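Local atomic coordinates of probable glutathione S-transferase (Pseudomonas aeruginosa, PDB entry 6JWK), a protein that probably isomerises maleylpyruvate in a glutathione-dependent manner, as a member of the zeta class of the glutathione S-transferase superfamily. Residues Glu189-Gly192 with Arg193-Leu197; Arg202-Pro205 with Glu206-Pro209. One frame throughout, in Å; residues are numbered along the deposited sequence.

Contact 1: Glu189-Gly192 with Arg193-Leu197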
ATOM      1  N   GLU B 189     -15.831  -6.485  16.315  1.00 19.61           N
ATOM      2  CA  GLU B 189     -17.033  -5.666  16.524  1.00 22.03           C
ATOM      3  C   GLU B 189     -17.219  -4.748  15.304  1.00 22.30           C
ATOM      4  O   GLU B 189     -18.372  -4.579  14.829  1.00 19.59           O
ATOM      5  CB  GLU B 189     -16.893  -4.902  17.840  1.00 24.51           C
ATOM      6  CG  GLU B 189     -17.987  -3.886  18.059  1.00 30.45           C
ATOM      7  CD  GLU B 189     -17.723  -3.027  19.276  1.00 40.16           C
ATOM      8  OE1 GLU B 189     -16.733  -2.226  19.260  1.00 40.66           O
ATOM      9  OE2 GLU B 189     -18.461  -3.203  20.246  1.00 38.21           O
ATOM     10  N   LEU B 190     -16.136  -4.143  14.803  1.00 19.85           N
ATOM     11  CA  LEU B 190     -16.273  -3.223  13.648  1.00 19.57           C
ATOM     12  C   LEU B 190     -16.742  -4.040  12.451  1.00 20.46           C
ATOM     13  O   LEU B 190     -17.592  -3.581  11.697  1.00 17.66           O
ATOM     14  CB  LEU B 190     -14.925  -2.558  13.395  1.00 18.93           C
ATOM     15  CG  LEU B 190     -14.817  -1.654  12.175  1.00 20.45           C
ATOM     16  CD1 LEU B 190     -15.886  -0.580  12.214  1.00 19.58           C
ATOM     17  CD2 LEU B 190     -13.403  -1.062  12.081  1.00 20.31           C
ATOM     18  N   GLU B 191     -16.160  -5.215  12.280  1.00 19.38           N
ATOM     19  CA  GLU B 191     -16.551  -6.098  11.172  1.00 21.14           C
ATOM     20  C   GLU B 191     -18.055  -6.363  11.248  1.00 19.20           C
ATOM     21  O   GLU B 191     -18.707  -6.261  10.207  1.00 20.12           O
ATOM     22  CB  GLU B 191     -15.732  -7.373  11.220  1.00 20.89           C
ATOM     23  CG  GLU B 191     -16.110  -8.349  10.132  1.00 22.64           C
ATOM     24  CD  GLU B 191     -15.495  -9.734  10.311  1.00 24.07           C
ATOM     25  OE1 GLU B 191     -15.205 -10.069  11.448  1.00 22.37           O
ATOM     26  OE2 GLU B 191     -15.273 -10.472   9.280  1.00 23.30           O
ATOM     27  N   GLY B 192     -18.580  -6.698  12.431  1.00 20.22           N
ATOM     28  CA  GLY B 192     -20.020  -6.971  12.633  1.00 20.34           C
ATOM     29  C   GLY B 192     -20.856  -5.753  12.295  1.00 21.26           C
ATOM     30  O   GLY B 192     -21.870  -5.906  11.588  1.00 23.48           O
ATOM     31  N   ARG B 193     -20.424  -4.545  12.672  1.00 20.08           N
ATOM     32  CA  ARG B 193     -21.190  -3.340  12.298  1.00 20.07           C
ATOM     33  C   ARG B 193     -21.250  -3.190  10.781  1.00 20.82           C
ATOM     34  O   ARG B 193     -22.280  -2.743  10.269  1.00 19.67           O
ATOM     35  CB  ARG B 193     -20.613  -2.032  12.833  1.00 24.78           C
ATOM     36  CG  ARG B 193     -20.725  -1.926  14.330  1.00 32.03           C
ATOM     37  CD  ARG B 193     -20.369  -0.561  14.876  1.00 37.02           C
ATOM     38  NE  ARG B 193     -20.283  -0.872  16.289  1.00 35.49           N
ATOM     39  CZ  ARG B 193     -19.429  -0.336  17.131  1.00 44.99           C
ATOM     40  NH1 ARG B 193     -18.528   0.531  16.706  1.00 45.94           N
ATOM     41  NH2 ARG B 193     -19.490  -0.661  18.408  1.00 41.38           N
ATOM     42  N   CYS B 194     -20.154  -3.423  10.091  1.00 18.96           N
ATOM     43  CA  CYS B 194     -20.131  -3.351   8.597  1.00 18.48           C
ATOM     44  C   CYS B 194     -21.051  -4.403   7.951  1.00 18.21           C
ATOM     45  O   CYS B 194     -21.859  -4.044   7.067  1.00 17.30           O
ATOM     46  CB  CYS B 194     -18.698  -3.553   8.132  1.00 20.18           C
ATOM     47  SG  CYS B 194     -17.616  -2.178   8.603  1.00 19.72           S
ATOM     48  N   LEU B 195     -20.903  -5.673   8.331  1.00 19.69           N
ATOM     49  CA  LEU B 195     -21.649  -6.803   7.715  1.00 21.94           C
ATOM     50  C   LEU B 195     -23.152  -6.695   8.001  1.00 21.38           C
ATOM     51  O   LEU B 195     -23.925  -7.337   7.262  1.00 20.50           O
ATOM     52  CB  LEU B 195     -21.124  -8.137   8.213  1.00 20.72           C
ATOM     53  CG  LEU B 195     -19.649  -8.388   7.911  1.00 24.72           C
ATOM     54  CD1 LEU B 195     -19.229  -9.765   8.374  1.00 25.92           C
ATOM     55  CD2 LEU B 195     -19.380  -8.268   6.434  1.00 23.48           C
ATOM     56  N   ALA B 196     -23.569  -5.882   8.978  1.00 20.69           N
ATOM     57  CA  ALA B 196     -25.018  -5.644   9.221  1.00 23.60           C
ATOM     58  C   ALA B 196     -25.577  -4.702   8.161  1.00 23.91           C
ATOM     59  O   ALA B 196     -26.782  -4.509   8.127  1.00 23.67           O
ATOM     60  CB  ALA B 196     -25.268  -5.071  10.588  1.00 23.82           C
ATOM     61  N   LEU B 197     -24.718  -4.019   7.413  1.00 22.95           N
ATOM     62  CA  LEU B 197     -25.168  -3.014   6.440  1.00 22.55           C
ATOM     63  C   LEU B 197     -25.449  -3.696   5.089  1.00 25.46           C
ATOM     64  O   LEU B 197     -24.629  -4.498   4.634  1.00 20.75           O
ATOM     65  CB  LEU B 197     -24.090  -1.943   6.277  1.00 24.98           C
ATOM     66  CG  LEU B 197     -23.791  -1.105   7.526  1.00 23.39           C
ATOM     67  CD1 LEU B 197     -22.649  -0.160   7.213  1.00 24.41           C
ATOM     68  CD2 LEU B 197     -25.026  -0.329   7.983  1.00 26.43           C
TER
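The amide of L195 binds the carbonyl oxygen of E191 through N-H...O at 2.9 Å, almost straight at 168° and reached nearly head-on to the carbonyl. The bonds R193 N to E189 O and C194 N to L190 O repeat the same i to i+4 pattern. A196 N reaches G192 O weakly, at 3.1 Å. With CG of L195 beside its backbone N (chi1 -60°), that carbon comes within 3.3 Å of E191 O, while CD1 rests against E191 CG at 3.9 Å.

E189 and R193 illustrate how an i, i+4 salt bridge can form without a directed hydrogen bond. Their extended chains run side by side, and E189 CG lies over one face of the guanidinium. OE1 of E189 is 3.3 Å from NH2 of R193 but well out of the guanidinium plane, so the attraction is one of charge alone. The R193 side chain donates a directed hydrogen bond from NH1 to A153 O.

On the buried side, CD1 of L190 meets SG of C194 at 4.3 Å. L190 and C194 continue onto helix 162-176 at E164 and onto F154 of a loop, and E191 pairs through OE2 with R175, fastening helix 185-195 to that neighbouring helix.

Contact 2: Arg202-Pro205 with Glu206-Pro209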
ATOM      1  N   ARG B 202     -24.237  -6.679  -0.057  1.00 23.22           N
ATOM      2  CA  ARG B 202     -24.237  -6.688  -1.553  1.00 26.85           C
ATOM      3  C   ARG B 202     -22.832  -6.972  -2.089  1.00 25.47           C
ATOM      4  O   ARG B 202     -22.698  -7.694  -3.131  1.00 23.21           O
ATOM      5  CB  ARG B 202     -24.675  -5.338  -2.115  1.00 31.14           C
ATOM      6  CG  ARG B 202     -26.150  -5.048  -1.919  1.00 43.31           C
ATOM      7  CD  ARG B 202     -26.401  -3.556  -2.072  1.00 53.26           C
ATOM      8  NE  ARG B 202     -26.374  -3.226  -3.476  1.00 52.63           N
ATOM      9  CZ  ARG B 202     -27.446  -3.257  -4.273  1.00 76.45           C
ATOM     10  NH1 ARG B 202     -27.330  -2.966  -5.563  1.00 76.06           N
ATOM     11  NH2 ARG B 202     -28.640  -3.558  -3.779  1.00 80.63           N
ATOM     12  N   ALA B 203     -21.811  -6.373  -1.458  1.00 21.71           N
ATOM     13  CA  ALA B 203     -20.409  -6.447  -1.917  1.00 21.05           C
ATOM     14  C   ALA B 203     -19.814  -7.818  -1.608  1.00 20.14           C
ATOM     15  O   ALA B 203     -18.792  -8.177  -2.177  1.00 20.74           O
ATOM     16  CB  ALA B 203     -19.613  -5.321  -1.295  1.00 20.37           C
ATOM     17  N   SER B 204     -20.393  -8.562  -0.683  1.00 19.26           N
ATOM     18  CA  SER B 204     -19.759  -9.799  -0.173  1.00 20.49           C
ATOM     19  C   SER B 204     -19.526 -10.769  -1.333  1.00 19.71           C
ATOM     20  O   SER B 204     -20.304 -10.855  -2.272  1.00 22.11           O
ATOM     21  CB  SER B 204     -20.629 -10.430   0.946  1.00 24.19           C
ATOM     22  OG  SER B 204     -21.866 -10.902   0.407  1.00 25.01           O
ATOM     23  N   PRO B 205     -18.469 -11.590  -1.269  1.00 20.67           N
ATOM     24  CA  PRO B 205     -18.253 -12.661  -2.238  1.00 23.33           C
ATOM     25  C   PRO B 205     -19.484 -13.555  -2.470  1.00 24.79           C
ATOM     26  O   PRO B 205     -19.845 -13.851  -3.642  1.00 24.11           O
ATOM     27  CB  PRO B 205     -17.112 -13.481  -1.587  1.00 21.59           C
ATOM     28  CG  PRO B 205     -16.360 -12.477  -0.735  1.00 23.34           C
ATOM     29  CD  PRO B 205     -17.429 -11.537  -0.237  1.00 21.45           C
ATOM     30  N   GLU B 206     -20.172 -13.894  -1.371  1.00 22.86           N
ATOM     31  CA  GLU B 206     -21.246 -14.919  -1.360  1.00 25.26           C
ATOM     32  C   GLU B 206     -22.460 -14.399  -2.122  1.00 26.30           C
ATOM     33  O   GLU B 206     -23.281 -15.244  -2.539  1.00 27.79           O
ATOM     34  CB  GLU B 206     -21.622 -15.326   0.073  1.00 26.55           C
ATOM     35  CG  GLU B 206     -20.472 -15.944   0.850  1.00 27.56           C
ATOM     36  CD  GLU B 206     -19.624 -15.008   1.700  1.00 31.69           C
ATOM     37  OE1 GLU B 206     -19.527 -13.818   1.377  1.00 27.71           O
ATOM     38  OE2 GLU B 206     -19.075 -15.486   2.708  1.00 40.56           O
ATOM     39  N   ARG B 207     -22.562 -13.084  -2.327  1.00 19.98           N
ATOM     40  CA  ARG B 207     -23.711 -12.473  -3.006  1.00 19.05           C
ATOM     41  C   ARG B 207     -23.329 -12.084  -4.444  1.00 22.49           C
ATOM     42  O   ARG B 207     -24.119 -11.412  -5.096  1.00 24.98           O
ATOM     43  CB  ARG B 207     -24.236 -11.316  -2.157  1.00 20.72           C
ATOM     44  CG  ARG B 207     -24.872 -11.736  -0.821  1.00 22.25           C
ATOM     45  CD  ARG B 207     -26.104 -12.652  -0.966  1.00 23.42           C
ATOM     46  NE  ARG B 207     -27.193 -11.915  -1.619  1.00 26.45           N
ATOM     47  CZ  ARG B 207     -28.117 -12.438  -2.428  1.00 27.87           C
ATOM     48  NH1 ARG B 207     -28.190 -13.737  -2.668  1.00 29.02           N
ATOM     49  NH2 ARG B 207     -29.004 -11.658  -2.974  1.00 27.55           N
ATOM     50  N   GLN B 208     -22.140 -12.427  -4.909  1.00 23.92           N
ATOM     51  CA  GLN B 208     -21.740 -12.047  -6.291  1.00 27.77           C
ATOM     52  C   GLN B 208     -22.460 -12.965  -7.288  1.00 31.02           C
ATOM     53  O   GLN B 208     -22.678 -14.139  -7.010  1.00 30.84           O
ATOM     54  CB  GLN B 208     -20.219 -12.090  -6.436  1.00 25.77           C
ATOM     55  CG  GLN B 208     -19.533 -11.033  -5.558  1.00 25.36           C
ATOM     56  CD  GLN B 208     -20.114  -9.663  -5.844  1.00 28.56           C
ATOM     57  OE1 GLN B 208     -20.095  -9.222  -6.995  1.00 26.97           O
ATOM     58  NE2 GLN B 208     -20.638  -8.979  -4.818  1.00 23.20           N
ATOM     59  N   PRO B 209     -22.828 -12.448  -8.475  1.00 36.85           N
ATOM     60  CA  PRO B 209     -23.313 -13.294  -9.580  1.00 38.55           C
ATOM     61  C   PRO B 209     -22.381 -14.460  -9.946  1.00 37.33           C
ATOM     62  O   PRO B 209     -22.872 -15.482 -10.267  1.00 43.51           O
ATOM     63  CB  PRO B 209     -23.375 -12.309 -10.754  1.00 41.86           C
ATOM     64  CG  PRO B 209     -23.621 -10.958 -10.080  1.00 48.03           C
ATOM     65  CD  PRO B 209     -22.765 -11.014  -8.826  1.00 40.29           C
TER
HETATM   66  O   HOH W   1     -24.532  -8.599  -4.747  1.00 33.92           O
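S204 O takes two hydrogen bonds from residues 206-209: R207 N and the side-chain NE2 of Q208 each stand 3.2 Å away, on opposite faces of the carbonyl plane. Neither follows a lone pair. The bond from Q208 is nonetheless well aimed at its donor end, since S204 O lies within the plane of the Q208 amide. A bend at chi2 (-54°) brings NE2 back toward the end of helix 198-203, where it also comes 3.0 Å from R202 O.

One residue along, Q208 N donates to P205 O at 3.0 Å, completing a second i to i+3 bond of the short 3-10 turn. A water donates to both R202 O, at 2.6 Å, and R207 O, bridging the last turn of the helix to R207 of the 3-10 segment. A203 O accepts from R16 NE of helix 10-22. The hydroxyl of S204 is engaged too: chi1 of 67° turns OG back to Q201 O, while R207 CG packs against S204 OG at 3.4 Å. E206, bent at chi2, lays its carboxylate alongside the P205 ring, E206 OE1 being 3.5 Å from P205 CD.

R202 NH1 forms a salt bridge with D25. Where a helix stops, its final carbonyls lose their i+4 amides; in this example the water serves R202 O and R16 serves A203 O, while Q208 NE2 and R207 N satisfy S204 O just beyond the helix. The carbonyls of residues 202-205 are thus satisfied by a mixture of backbone, side-chain and water donors.

Contacts 1 and 2 follow each other along the chain, on the consecutive helices 185-195 and 198-203 and the loop beyond, with centres about 16 Å apart and no direct touch. Both are partly buried, each mixing exposed charged residues with a buried flank. Contact 1 lies mostly within helix, so its bonds are mainly backbone i to i+4, and its buried flank faces helix 162-176 of the same C-terminal family region. Contact 2 lies where helix ends, so side-chain amide and water join the backbone in the bonding. Its P205 and Q208 touch helix 10-22, in the thioredoxin-like N-terminal region, so this turn of the C-terminal region packs against the N-terminal region.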